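Long-range contacts in arylsulfatase (PDB 7AJ0), which probably hydrolyses sulfate esters of the algal polysaccharide fucoidan in an exo-acting manner, as a calcium-binding sulfatase that assembles into hexamers: residues Q183-V191 with Y205-L216; I124-W135 with W158-M166. One frame throughout, in Å; residues are numbered along the deposited sequence.

In the fold
Contact 2 comes first along the chain and is complete before contact 1 begins. Their centres lie about 19 Å apart, and their nearest atoms stay about 5 Å from each other. Both belong to the sulfatase domain, of the alkaline phosphatase clan, and both involve chain next to or within the large mixed sheet: 158-166 lies in the loop between strands 151-155 and 175-177, whereas 205-216 runs into strand 215-220, the antiparallel neighbour of 175-177. Contact 2 borders the metal site, the side chain of Val-160 lying about 10 Å from the calcium ion; contact 1 meets the second subunit more extensively, in a hexamer interface where Lys-207 forms a salt bridge with Asp-16 of that subunit.

Contact 1 (Q183-V191 with Y205-L216); sequences QSDYTQFLV and YTKASQLRPEGL
The connection from helix 202-208 to strand 215-220, part of the sulfatase domain, packs through Arg-212 and Pro-213 against Tyr-186 and Phe-189, in and just after the short helix 183-187. Pro-213 suits its place because its compact ring offers C-H groups to an aromatic face: CG stands over the centre of the Tyr-186 ring, 3.6 Å from the centroid, in a CH-pi contact. Pro-213 CD meets Asp-185 OD1 at 3.5 Å, while the other carboxylate oxygen of Asp-185 bonds to Ser-181. Beyond the proline, Tyr-186 OH donates to Gly-215 O over 2.6 Å, reaching it from above the carbonyl plane. Gly-215 lies at the tyrosine's edge, and its backbone angles would jam any CB against the preceding carbonyl oxygen.

Phe-189 fills the other half of the contact. Arg-212 CB sits over one face of the Phe-189 ring, 4.0 Å from the centroid. The two side chains run antiparallel to each other, and Phe-189 CB lies over one face of the guanidinium, toward its rim. With CG opposite the backbone N (chi1 171°) and an extended chain, Arg-212 carries NH2 to Leu-190 CD2, 3.4 Å away. Phe-189 CE1 touches Ala-208 CB at 4.0 Å, where the small methyl leaves room for the ring, and Tyr-205 CE1 approaches the ring's edge.

Met-198 of helix 196-199 also packs on Phe-189, and Ile-237 of helix 234-238 on Tyr-186. Phe-14 of the second subunit lies against Ala-208, while strand 215-220 continues between strands 175-177 and 226-230.

Contact 2 (I124-W135 with W158-M166); sequences ILTGDKVTQNPW and WHVGEAEGM
Trp-135 points its indole N-H at the backbone of Val-160: NE1 donates to Val-160 O over 3.1 Å, with the oxygen in the ring plane and the donor in the carbonyl plane. Tryptophan serves here both as donor and as a broad apolar surface, since CZ2 of Trp-135 also meets CZ2 of Trp-158 at 3.6 Å, the six-membered rings inclined at 33°. Asn-133 ND2 gives a bond of 2.8 Å to Gly-165 O, nearly in the amide plane, while Asn-133 OD1 accepts from Trp-135 N at 3.0 Å, an N-cap to the short, weakly bonded helix that follows; both donors arrive from above the acceptor's carbonyl plane. Replacing Asn-133 by a leucine would probably leave Gly-165 O and Trp-135 N without these partners. Glu-162 N bonds to Ile-124 O at 3.2 Å, nearly straight.

Met-166 lies alongside Asn-133, pointing the other way, and bends at chi3 (68°), bringing CE within 3.6 Å of Ile-124 CB. A side chain at Gly-161 would run into that methyl. The glycine follows Trp-158 and His-159, which end a stretch consistent with the second sulfatase signature, in the loop after strand 151-155 of the alkaline-phosphatase-like sheet; His-159 touches Cys-102, a calcium ligand.

Farther out, type II turns shape both segments, Leu-125 to Asp-128 and Ala-163 to Met-166, with Gly-127 and Gly-165 taking the positive phi of their third positions. Asp-128 OD2 accepts from Leu-125 N across the first; Trp-158 NE1 donates to Met-166 O over 2.8 Å at the end of the second. Arg-225 bonds to the carbonyls of Glu-162 and Ala-163.

Contact 1 (Q183-V191 with Y205-L216)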
loop_
_atom_site.group_PDB
_atom_site.type_symbol
_atom_site.label_atom_id
_atom_site.label_comp_id
_atom_site.label_asym_id
_atom_site.label_seq_id
_atom_site.Cartn_x
_atom_site.Cartn_y
_atom_site.Cartn_z
ATOM N N GLN A 183 5.897 33.464 -9.667
ATOM C CA GLN A 183 7.080 33.620 -8.820
ATOM C C GLN A 183 8.151 32.583 -9.152
ATOM O O GLN A 183 9.334 32.916 -9.295
ATOM C CB GLN A 183 6.675 33.529 -7.350
ATOM C CG GLN A 183 7.825 33.517 -6.345
ATOM C CD GLN A 183 8.153 34.895 -5.792
ATOM O OE1 GLN A 183 7.510 35.889 -6.134
ATOM N NE2 GLN A 183 9.160 34.956 -4.928
ATOM N N SER A 184 7.758 31.311 -9.252
ATOM C CA SER A 184 8.737 30.253 -9.482
ATOM C C SER A 184 9.516 30.472 -10.773
ATOM O O SER A 184 10.663 30.025 -10.888
ATOM C CB SER A 184 8.037 28.894 -9.508
ATOM O OG SER A 184 6.938 28.908 -10.404
ATOM N N ASP A 185 8.915 31.152 -11.752
ATOM C CA ASP A 185 9.630 31.439 -12.991
ATOM C C ASP A 185 10.837 32.331 -12.729
ATOM O O ASP A 185 11.879 32.187 -13.380
ATOM C CB ASP A 185 8.680 32.091 -13.996
ATOM C CG ASP A 185 9.293 32.229 -15.376
ATOM O OD1 ASP A 185 10.399 31.690 -15.596
ATOM O OD2 ASP A 185 8.667 32.878 -16.241
ATOM N N TYR A 186 10.719 33.255 -11.772
ATOM C CA TYR A 186 11.843 34.114 -11.428
ATOM C C TYR A 186 12.855 33.398 -10.537
ATOM O O TYR A 186 14.067 33.502 -10.762
ATOM C CB TYR A 186 11.349 35.378 -10.716
ATOM C CG TYR A 186 10.531 36.317 -11.570
ATOM C CD1 TYR A 186 9.172 36.107 -11.761
ATOM C CD2 TYR A 186 11.112 37.427 -12.167
ATOM C CE1 TYR A 186 8.419 36.966 -12.533
ATOM C CE2 TYR A 186 10.366 38.292 -12.942
ATOM C CZ TYR A 186 9.019 38.056 -13.121
ATOM O OH TYR A 186 8.265 38.911 -13.892
ATOM N N THR A 187 12.380 32.671 -9.523
ATOM C CA THR A 187 13.276 32.172 -8.486
ATOM C C THR A 187 14.140 31.011 -8.956
ATOM O O THR A 187 15.203 30.776 -8.372
ATOM C CB THR A 187 12.470 31.752 -7.254
ATOM O OG1 THR A 187 11.495 30.770 -7.624
ATOM C CG2 THR A 187 11.766 32.957 -6.642
ATOM N N GLN A 188 13.719 30.282 -9.993
ATOM C CA GLN A 188 14.551 29.199 -10.506
ATOM C C GLN A 188 15.871 29.713 -11.070
ATOM O O GLN A 188 16.814 28.928 -11.221
ATOM C CB GLN A 188 13.796 28.413 -11.578
ATOM C CG GLN A 188 13.450 29.218 -12.816
ATOM C CD GLN A 188 12.634 28.427 -13.820
ATOM O OE1 GLN A 188 12.567 27.199 -13.758
ATOM N NE2 GLN A 188 12.002 29.130 -14.751
ATOM N N PHE A 189 15.962 31.006 -11.378
ATOM C CA PHE A 189 17.192 31.610 -11.871
ATOM C C PHE A 189 17.921 32.412 -10.799
ATOM O O PHE A 189 18.880 33.121 -11.118
ATOM C CB PHE A 189 16.892 32.509 -13.076
ATOM C CG PHE A 189 16.369 31.766 -14.272
ATOM C CD1 PHE A 189 17.215 30.989 -15.044
ATOM C CD2 PHE A 189 15.033 31.848 -14.626
ATOM C CE1 PHE A 189 16.737 30.303 -16.146
ATOM C CE2 PHE A 189 14.549 31.163 -15.725
ATOM C CZ PHE A 189 15.401 30.392 -16.486
ATOM N N LEU A 190 17.498 32.309 -9.541
ATOM C CA LEU A 190 18.091 33.063 -8.444
ATOM C C LEU A 190 18.674 32.185 -7.349
ATOM O O LEU A 190 19.720 32.519 -6.788
ATOM C CB LEU A 190 17.043 33.998 -7.825
ATOM C CG LEU A 190 16.400 35.022 -8.761
ATOM C CD1 LEU A 190 15.314 35.805 -8.026
ATOM C CD2 LEU A 190 17.452 35.958 -9.336
ATOM N N VAL A 191 18.022 31.071 -7.019
ATOM C CA VAL A 191 18.470 30.204 -5.927
ATOM C C VAL A 191 19.395 29.167 -6.556
ATOM O O VAL A 191 18.964 28.110 -7.019
ATOM C CB VAL A 191 17.296 29.574 -5.182
ATOM C CG1 VAL A 191 17.762 28.996 -3.855
ATOM C CG2 VAL A 191 16.195 30.601 -4.970
ATOM N N TYR A 205 22.748 26.664 -18.292
ATOM C CA TYR A 205 22.282 27.958 -17.806
ATOM C C TYR A 205 22.201 28.977 -18.937
ATOM O O TYR A 205 21.233 29.742 -19.023
ATOM C CB TYR A 205 23.203 28.469 -16.699
ATOM C CG TYR A 205 22.867 29.871 -16.256
ATOM C CD1 TYR A 205 21.829 30.107 -15.365
ATOM C CD2 TYR A 205 23.577 30.963 -16.740
ATOM C CE1 TYR A 205 21.510 31.387 -14.964
ATOM C CE2 TYR A 205 23.265 32.249 -16.342
ATOM C CZ TYR A 205 22.231 32.455 -15.454
ATOM O OH TYR A 205 21.917 33.733 -15.055
ATOM N N THR A 206 23.208 29.003 -19.811
ATOM C CA THR A 206 23.194 29.943 -20.927
ATOM C C THR A 206 21.951 29.760 -21.788
ATOM O O THR A 206 21.369 30.739 -22.268
ATOM C CB THR A 206 24.456 29.769 -21.773
ATOM O OG1 THR A 206 25.603 30.160 -21.010
ATOM C CG2 THR A 206 24.371 30.608 -23.040
ATOM N N LYS A 207 21.528 28.512 -21.995
ATOM C CA LYS A 207 20.346 28.260 -22.813
ATOM C C LYS A 207 19.071 28.652 -22.076
ATOM O O LYS A 207 18.238 29.393 -22.610
ATOM C CB LYS A 207 20.298 26.787 -23.221
ATOM C CG LYS A 207 21.371 26.390 -24.219
ATOM C CD LYS A 207 21.359 24.889 -24.474
ATOM C CE LYS A 207 22.393 24.499 -25.518
ATOM N NZ LYS A 207 22.638 23.030 -25.536
ATOM N N ALA A 208 18.905 28.172 -20.843
ATOM C CA ALA A 208 17.644 28.377 -20.136
ATOM C C ALA A 208 17.435 29.843 -19.774
ATOM O O ALA A 208 16.300 30.336 -19.794
ATOM C CB ALA A 208 17.600 27.504 -18.882
ATOM N N SER A 209 18.510 30.555 -19.438
ATOM C CA SER A 209 18.381 31.937 -18.992
ATOM C C SER A 209 17.936 32.881 -20.100
ATOM O O SER A 209 17.598 34.032 -19.807
ATOM C CB SER A 209 19.709 32.422 -18.407
ATOM O OG SER A 209 20.740 32.370 -19.376
ATOM N N GLN A 210 17.921 32.430 -21.357
ATOM C CA GLN A 210 17.424 33.268 -22.440
ATOM C C GLN A 210 15.917 33.476 -22.365
ATOM O O GLN A 210 15.404 34.414 -22.982
ATOM C CB GLN A 210 17.803 32.658 -23.789
ATOM C CG GLN A 210 19.241 32.930 -24.199
ATOM C CD GLN A 210 19.692 32.066 -25.358
ATOM O OE1 GLN A 210 20.197 30.960 -25.162
ATOM N NE2 GLN A 210 19.511 32.566 -26.575
ATOM N N LEU A 211 15.198 32.625 -21.631
ATOM C CA LEU A 211 13.773 32.805 -21.378
ATOM C C LEU A 211 13.508 33.289 -19.954
ATOM O O LEU A 211 12.373 33.217 -19.472
ATOM C CB LEU A 211 13.021 31.502 -21.648
ATOM C CG LEU A 211 13.123 30.970 -23.079
ATOM C CD1 LEU A 211 12.440 29.617 -23.202
ATOM C CD2 LEU A 211 12.529 31.955 -24.081
ATOM N N ARG A 212 14.534 33.777 -19.276
ATOM C CA ARG A 212 14.376 34.300 -17.922
ATOM C C ARG A 212 13.559 35.584 -17.949
ATOM O O ARG A 212 13.885 36.502 -18.710
ATOM C CB ARG A 212 15.765 34.546 -17.327
ATOM C CG ARG A 212 15.814 35.292 -16.008
ATOM C CD ARG A 212 17.204 35.916 -15.822
ATOM N NE ARG A 212 17.379 36.522 -14.506
ATOM C CZ ARG A 212 18.357 36.222 -13.651
ATOM N NH1 ARG A 212 19.285 35.323 -13.961
ATOM N NH2 ARG A 212 18.413 36.840 -12.481
ATOM N N PRO A 213 12.506 35.698 -17.137
ATOM C CA PRO A 213 11.766 36.966 -17.085
ATOM C C PRO A 213 12.637 38.086 -16.538
ATOM O O PRO A 213 13.456 37.883 -15.638
ATOM C CB PRO A 213 10.586 36.656 -16.154
ATOM C CG PRO A 213 11.060 35.523 -15.304
ATOM C CD PRO A 213 11.976 34.704 -16.180
ATOM N N GLU A 214 12.447 39.287 -17.090
ATOM C CA GLU A 214 13.293 40.413 -16.714
ATOM C C GLU A 214 12.840 41.081 -15.422
ATOM O O GLU A 214 13.673 41.637 -14.697
ATOM C CB GLU A 214 13.329 41.437 -17.851
ATOM C CG GLU A 214 14.110 40.962 -19.067
ATOM C CD GLU A 214 14.149 41.990 -20.182
ATOM O OE1 GLU A 214 13.208 42.805 -20.279
ATOM O OE2 GLU A 214 15.126 41.983 -20.961
ATOM N N GLY A 215 11.550 41.038 -15.112
ATOM C CA GLY A 215 11.054 41.652 -13.894
ATOM C C GLY A 215 9.561 41.913 -13.999
ATOM O O GLY A 215 8.857 41.269 -14.775
ATOM N N LEU A 216 9.101 42.869 -13.195
ATOM C CA LEU A 216 7.699 43.266 -13.218
ATOM C C LEU A 216 7.435 44.146 -14.435
ATOM O O LEU A 216 8.215 45.060 -14.733
ATOM C CB LEU A 216 7.325 43.996 -11.934
ATOM C CG LEU A 216 7.587 43.204 -10.656
ATOM C CD1 LEU A 216 7.124 43.961 -9.427
ATOM C CD2 LEU A 216 6.910 41.845 -10.724
#

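Contact 2 (I124-W135 with W158-M166)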
loop_
_atom_site.group_PDB
_atom_site.type_symbol
_atom_site.label_atom_id
_atom_site.label_comp_id
_atom_site.label_asym_id
_atom_site.label_seq_id
_atom_site.Cartn_x
_atom_site.Cartn_y
_atom_site.Cartn_z
ATOM N N ILE A 124 -0.056 30.396 -22.126
ATOM C CA ILE A 124 0.514 30.437 -23.468
ATOM C C ILE A 124 1.732 31.352 -23.441
ATOM O O ILE A 124 1.615 32.554 -23.174
ATOM C CB ILE A 124 -0.517 30.919 -24.498
ATOM C CG1 ILE A 124 -1.851 30.198 -24.297
ATOM C CG2 ILE A 124 0.012 30.680 -25.909
ATOM C CD1 ILE A 124 -2.946 30.649 -25.250
ATOM N N LEU A 125 2.901 30.785 -23.717
ATOM C CA LEU A 125 4.152 31.520 -23.671
ATOM C C LEU A 125 4.446 32.145 -25.031
ATOM O O LEU A 125 3.848 31.799 -26.052
ATOM C CB LEU A 125 5.293 30.597 -23.248
ATOM C CG LEU A 125 4.973 29.634 -22.104
ATOM C CD1 LEU A 125 6.096 28.621 -21.898
ATOM C CD2 LEU A 125 4.693 30.407 -20.821
ATOM N N THR A 126 5.387 33.086 -25.038
ATOM C CA THR A 126 5.854 33.654 -26.294
ATOM C C THR A 126 6.338 32.538 -27.213
ATOM O O THR A 126 6.976 31.577 -26.771
ATOM C CB THR A 126 6.976 34.662 -26.045
ATOM O OG1 THR A 126 6.472 35.764 -25.277
ATOM C CG2 THR A 126 7.534 35.178 -27.365
ATOM N N GLY A 127 6.020 32.660 -28.498
ATOM C CA GLY A 127 6.439 31.669 -29.464
ATOM C C GLY A 127 5.646 30.385 -29.454
ATOM O O GLY A 127 6.141 29.363 -29.941
ATOM N N ASP A 128 4.432 30.399 -28.911
ATOM C CA ASP A 128 3.569 29.227 -28.923
ATOM C C ASP A 128 2.694 29.231 -30.170
ATOM O O ASP A 128 2.191 30.279 -30.590
ATOM C CB ASP A 128 2.687 29.184 -27.673
ATOM C CG ASP A 128 3.389 28.558 -26.481
ATOM O OD1 ASP A 128 4.565 28.155 -26.625
ATOM O OD2 ASP A 128 2.763 28.467 -25.403
ATOM N N LYS A 129 2.518 28.050 -30.762
ATOM C CA LYS A 129 1.632 27.889 -31.908
ATOM C C LYS A 129 0.186 27.920 -31.422
ATOM O O LYS A 129 -0.216 27.094 -30.594
ATOM C CB LYS A 129 1.934 26.582 -32.642
ATOM C CG LYS A 129 1.667 25.305 -31.841
ATOM C CD LYS A 129 1.908 24.048 -32.683
ATOM C CE LYS A 129 1.482 22.779 -31.944
ATOM N NZ LYS A 129 2.378 22.441 -30.798
ATOM N N VAL A 130 -0.593 28.879 -31.915
ATOM C CA VAL A 130 -2.001 28.992 -31.549
ATOM C C VAL A 130 -2.788 29.438 -32.770
ATOM O O VAL A 130 -2.377 30.361 -33.482
ATOM C CB VAL A 130 -2.224 29.971 -30.377
ATOM C CG1 VAL A 130 -1.365 29.576 -29.185
ATOM C CG2 VAL A 130 -1.938 31.404 -30.807
ATOM N N THR A 131 -3.921 28.776 -33.014
ATOM C CA THR A 131 -4.817 29.194 -34.089
ATOM C C THR A 131 -5.223 30.653 -33.922
ATOM O O THR A 131 -5.114 31.452 -34.860
ATOM C CB THR A 131 -6.048 28.281 -34.113
ATOM O OG1 THR A 131 -5.691 27.015 -34.687
ATOM C CG2 THR A 131 -7.188 28.913 -34.905
ATOM N N GLN A 132 -5.694 31.018 -32.731
ATOM C CA GLN A 132 -6.064 32.394 -32.439
ATOM C C GLN A 132 -5.780 32.678 -30.971
ATOM O O GLN A 132 -5.804 31.772 -30.132
ATOM C CB GLN A 132 -7.540 32.671 -32.755
ATOM C CG GLN A 132 -7.932 34.141 -32.639
ATOM C CD GLN A 132 -9.403 34.389 -32.930
ATOM O OE1 GLN A 132 -10.224 33.471 -32.870
ATOM N NE2 GLN A 132 -9.743 35.635 -33.250
ATOM N N ASN A 133 -5.503 33.937 -30.673
ATOM C CA ASN A 133 -5.308 34.361 -29.292
ATOM C C ASN A 133 -6.615 34.191 -28.535
ATOM O O ASN A 133 -7.580 34.912 -28.826
ATOM C CB ASN A 133 -4.840 35.813 -29.246
ATOM C CG ASN A 133 -4.791 36.370 -27.834
ATOM O OD1 ASN A 133 -4.841 35.627 -26.852
ATOM N ND2 ASN A 133 -4.692 37.688 -27.726
ATOM N N PRO A 134 -6.703 33.276 -27.567
ATOM C CA PRO A 134 -7.983 33.080 -26.867
ATOM C C PRO A 134 -8.547 34.356 -26.271
ATOM O O PRO A 134 -9.770 34.478 -26.123
ATOM C CB PRO A 134 -7.635 32.061 -25.771
ATOM C CG PRO A 134 -6.389 31.389 -26.243
ATOM C CD PRO A 134 -5.631 32.421 -27.022
ATOM N N TRP A 135 -7.692 35.322 -25.935
ATOM C CA TRP A 135 -8.153 36.515 -25.241
ATOM C C TRP A 135 -8.881 37.497 -26.147
ATOM O O TRP A 135 -9.613 38.352 -25.637
ATOM C CB TRP A 135 -6.972 37.210 -24.566
ATOM C CG TRP A 135 -6.770 36.735 -23.170
ATOM C CD1 TRP A 135 -5.740 35.976 -22.699
ATOM C CD2 TRP A 135 -7.640 36.968 -22.059
ATOM N NE1 TRP A 135 -5.911 35.732 -21.358
ATOM C CE2 TRP A 135 -7.071 36.331 -20.942
ATOM C CE3 TRP A 135 -8.845 37.659 -21.901
ATOM C CZ2 TRP A 135 -7.664 36.365 -19.682
ATOM C CZ3 TRP A 135 -9.432 37.691 -20.650
ATOM C CH2 TRP A 135 -8.842 37.048 -19.558
ATOM N N TRP A 158 -0.226 37.481 -13.001
ATOM C CA TRP A 158 -1.160 37.253 -14.100
ATOM C C TRP A 158 -1.266 35.760 -14.378
ATOM O O TRP A 158 -2.224 35.109 -13.949
ATOM C CB TRP A 158 -0.703 38.007 -15.344
ATOM C CG TRP A 158 -1.617 37.900 -16.528
ATOM C CD1 TRP A 158 -1.250 37.651 -17.819
ATOM C CD2 TRP A 158 -3.044 38.044 -16.539
ATOM N NE1 TRP A 158 -2.357 37.635 -18.633
ATOM C CE2 TRP A 158 -3.470 37.874 -17.872
ATOM C CE3 TRP A 158 -4.002 38.302 -15.553
ATOM C CZ2 TRP A 158 -4.810 37.951 -18.241
ATOM C CZ3 TRP A 158 -5.331 38.377 -15.924
ATOM C CH2 TRP A 158 -5.723 38.201 -17.256
ATOM N N HIS A 159 -0.290 35.208 -15.095
ATOM C CA HIS A 159 -0.209 33.768 -15.330
ATOM C C HIS A 159 -1.388 33.259 -16.155
ATOM O O HIS A 159 -1.791 32.099 -16.030
ATOM C CB HIS A 159 -0.122 33.006 -14.003
ATOM C CG HIS A 159 0.681 31.745 -14.074
ATOM N ND1 HIS A 159 0.656 30.792 -13.078
ATOM C CD2 HIS A 159 1.539 31.283 -15.015
ATOM C CE1 HIS A 159 1.459 29.795 -13.407
ATOM N NE2 HIS A 159 2.007 30.069 -14.577
ATOM N N VAL A 160 -1.955 34.122 -16.999
ATOM C CA VAL A 160 -2.995 33.708 -17.932
ATOM C C VAL A 160 -2.538 34.056 -19.345
ATOM O O VAL A 160 -3.350 34.435 -20.198
ATOM C CB VAL A 160 -4.349 34.374 -17.624
ATOM C CG1 VAL A 160 -5.479 33.621 -18.328
ATOM C CG2 VAL A 160 -4.591 34.441 -16.125
ATOM N N GLY A 161 -1.237 33.956 -19.597
ATOM C CA GLY A 161 -0.707 34.218 -20.920
ATOM C C GLY A 161 0.163 35.455 -21.003
ATOM O O GLY A 161 -0.195 36.516 -20.485
ATOM N N GLU A 162 1.312 35.326 -21.673
ATOM C CA GLU A 162 2.258 36.423 -21.802
ATOM C C GLU A 162 2.621 36.741 -23.246
ATOM O O GLU A 162 3.467 37.612 -23.474
ATOM C CB GLU A 162 3.543 36.112 -21.017
ATOM C CG GLU A 162 4.274 34.868 -21.493
ATOM C CD GLU A 162 5.398 34.455 -20.560
ATOM O OE1 GLU A 162 5.270 34.675 -19.337
ATOM O OE2 GLU A 162 6.410 33.912 -21.052
ATOM N N ALA A 163 2.015 36.070 -24.223
ATOM C CA ALA A 163 2.295 36.372 -25.616
ATOM C C ALA A 163 1.584 37.666 -26.020
ATOM O O ALA A 163 0.836 38.268 -25.244
ATOM C CB ALA A 163 1.877 35.209 -26.512
ATOM N N GLU A 164 1.822 38.094 -27.257
ATOM C CA GLU A 164 1.284 39.358 -27.740
ATOM C C GLU A 164 -0.229 39.410 -27.573
ATOM O O GLU A 164 -0.947 38.502 -27.997
ATOM C CB GLU A 164 1.662 39.547 -29.211
ATOM C CG GLU A 164 1.227 40.873 -29.807
ATOM C CD GLU A 164 1.700 41.049 -31.239
ATOM O OE1 GLU A 164 2.708 40.411 -31.615
ATOM O OE2 GLU A 164 1.064 41.818 -31.991
ATOM N N GLY A 165 -0.704 40.481 -26.944
ATOM C CA GLY A 165 -2.128 40.684 -26.777
ATOM C C GLY A 165 -2.779 39.849 -25.701
ATOM O O GLY A 165 -3.974 39.554 -25.799
ATOM N N MET A 166 -2.032 39.468 -24.662
ATOM C CA MET A 166 -2.563 38.606 -23.618
ATOM C C MET A 166 -2.353 39.140 -22.208
ATOM O O MET A 166 -2.818 38.508 -21.254
ATOM C CB MET A 166 -1.941 37.203 -23.720
ATOM C CG MET A 166 -2.278 36.487 -25.017
ATOM S SD MET A 166 -1.456 34.895 -25.193
ATOM C CE MET A 166 -2.278 33.949 -23.920
#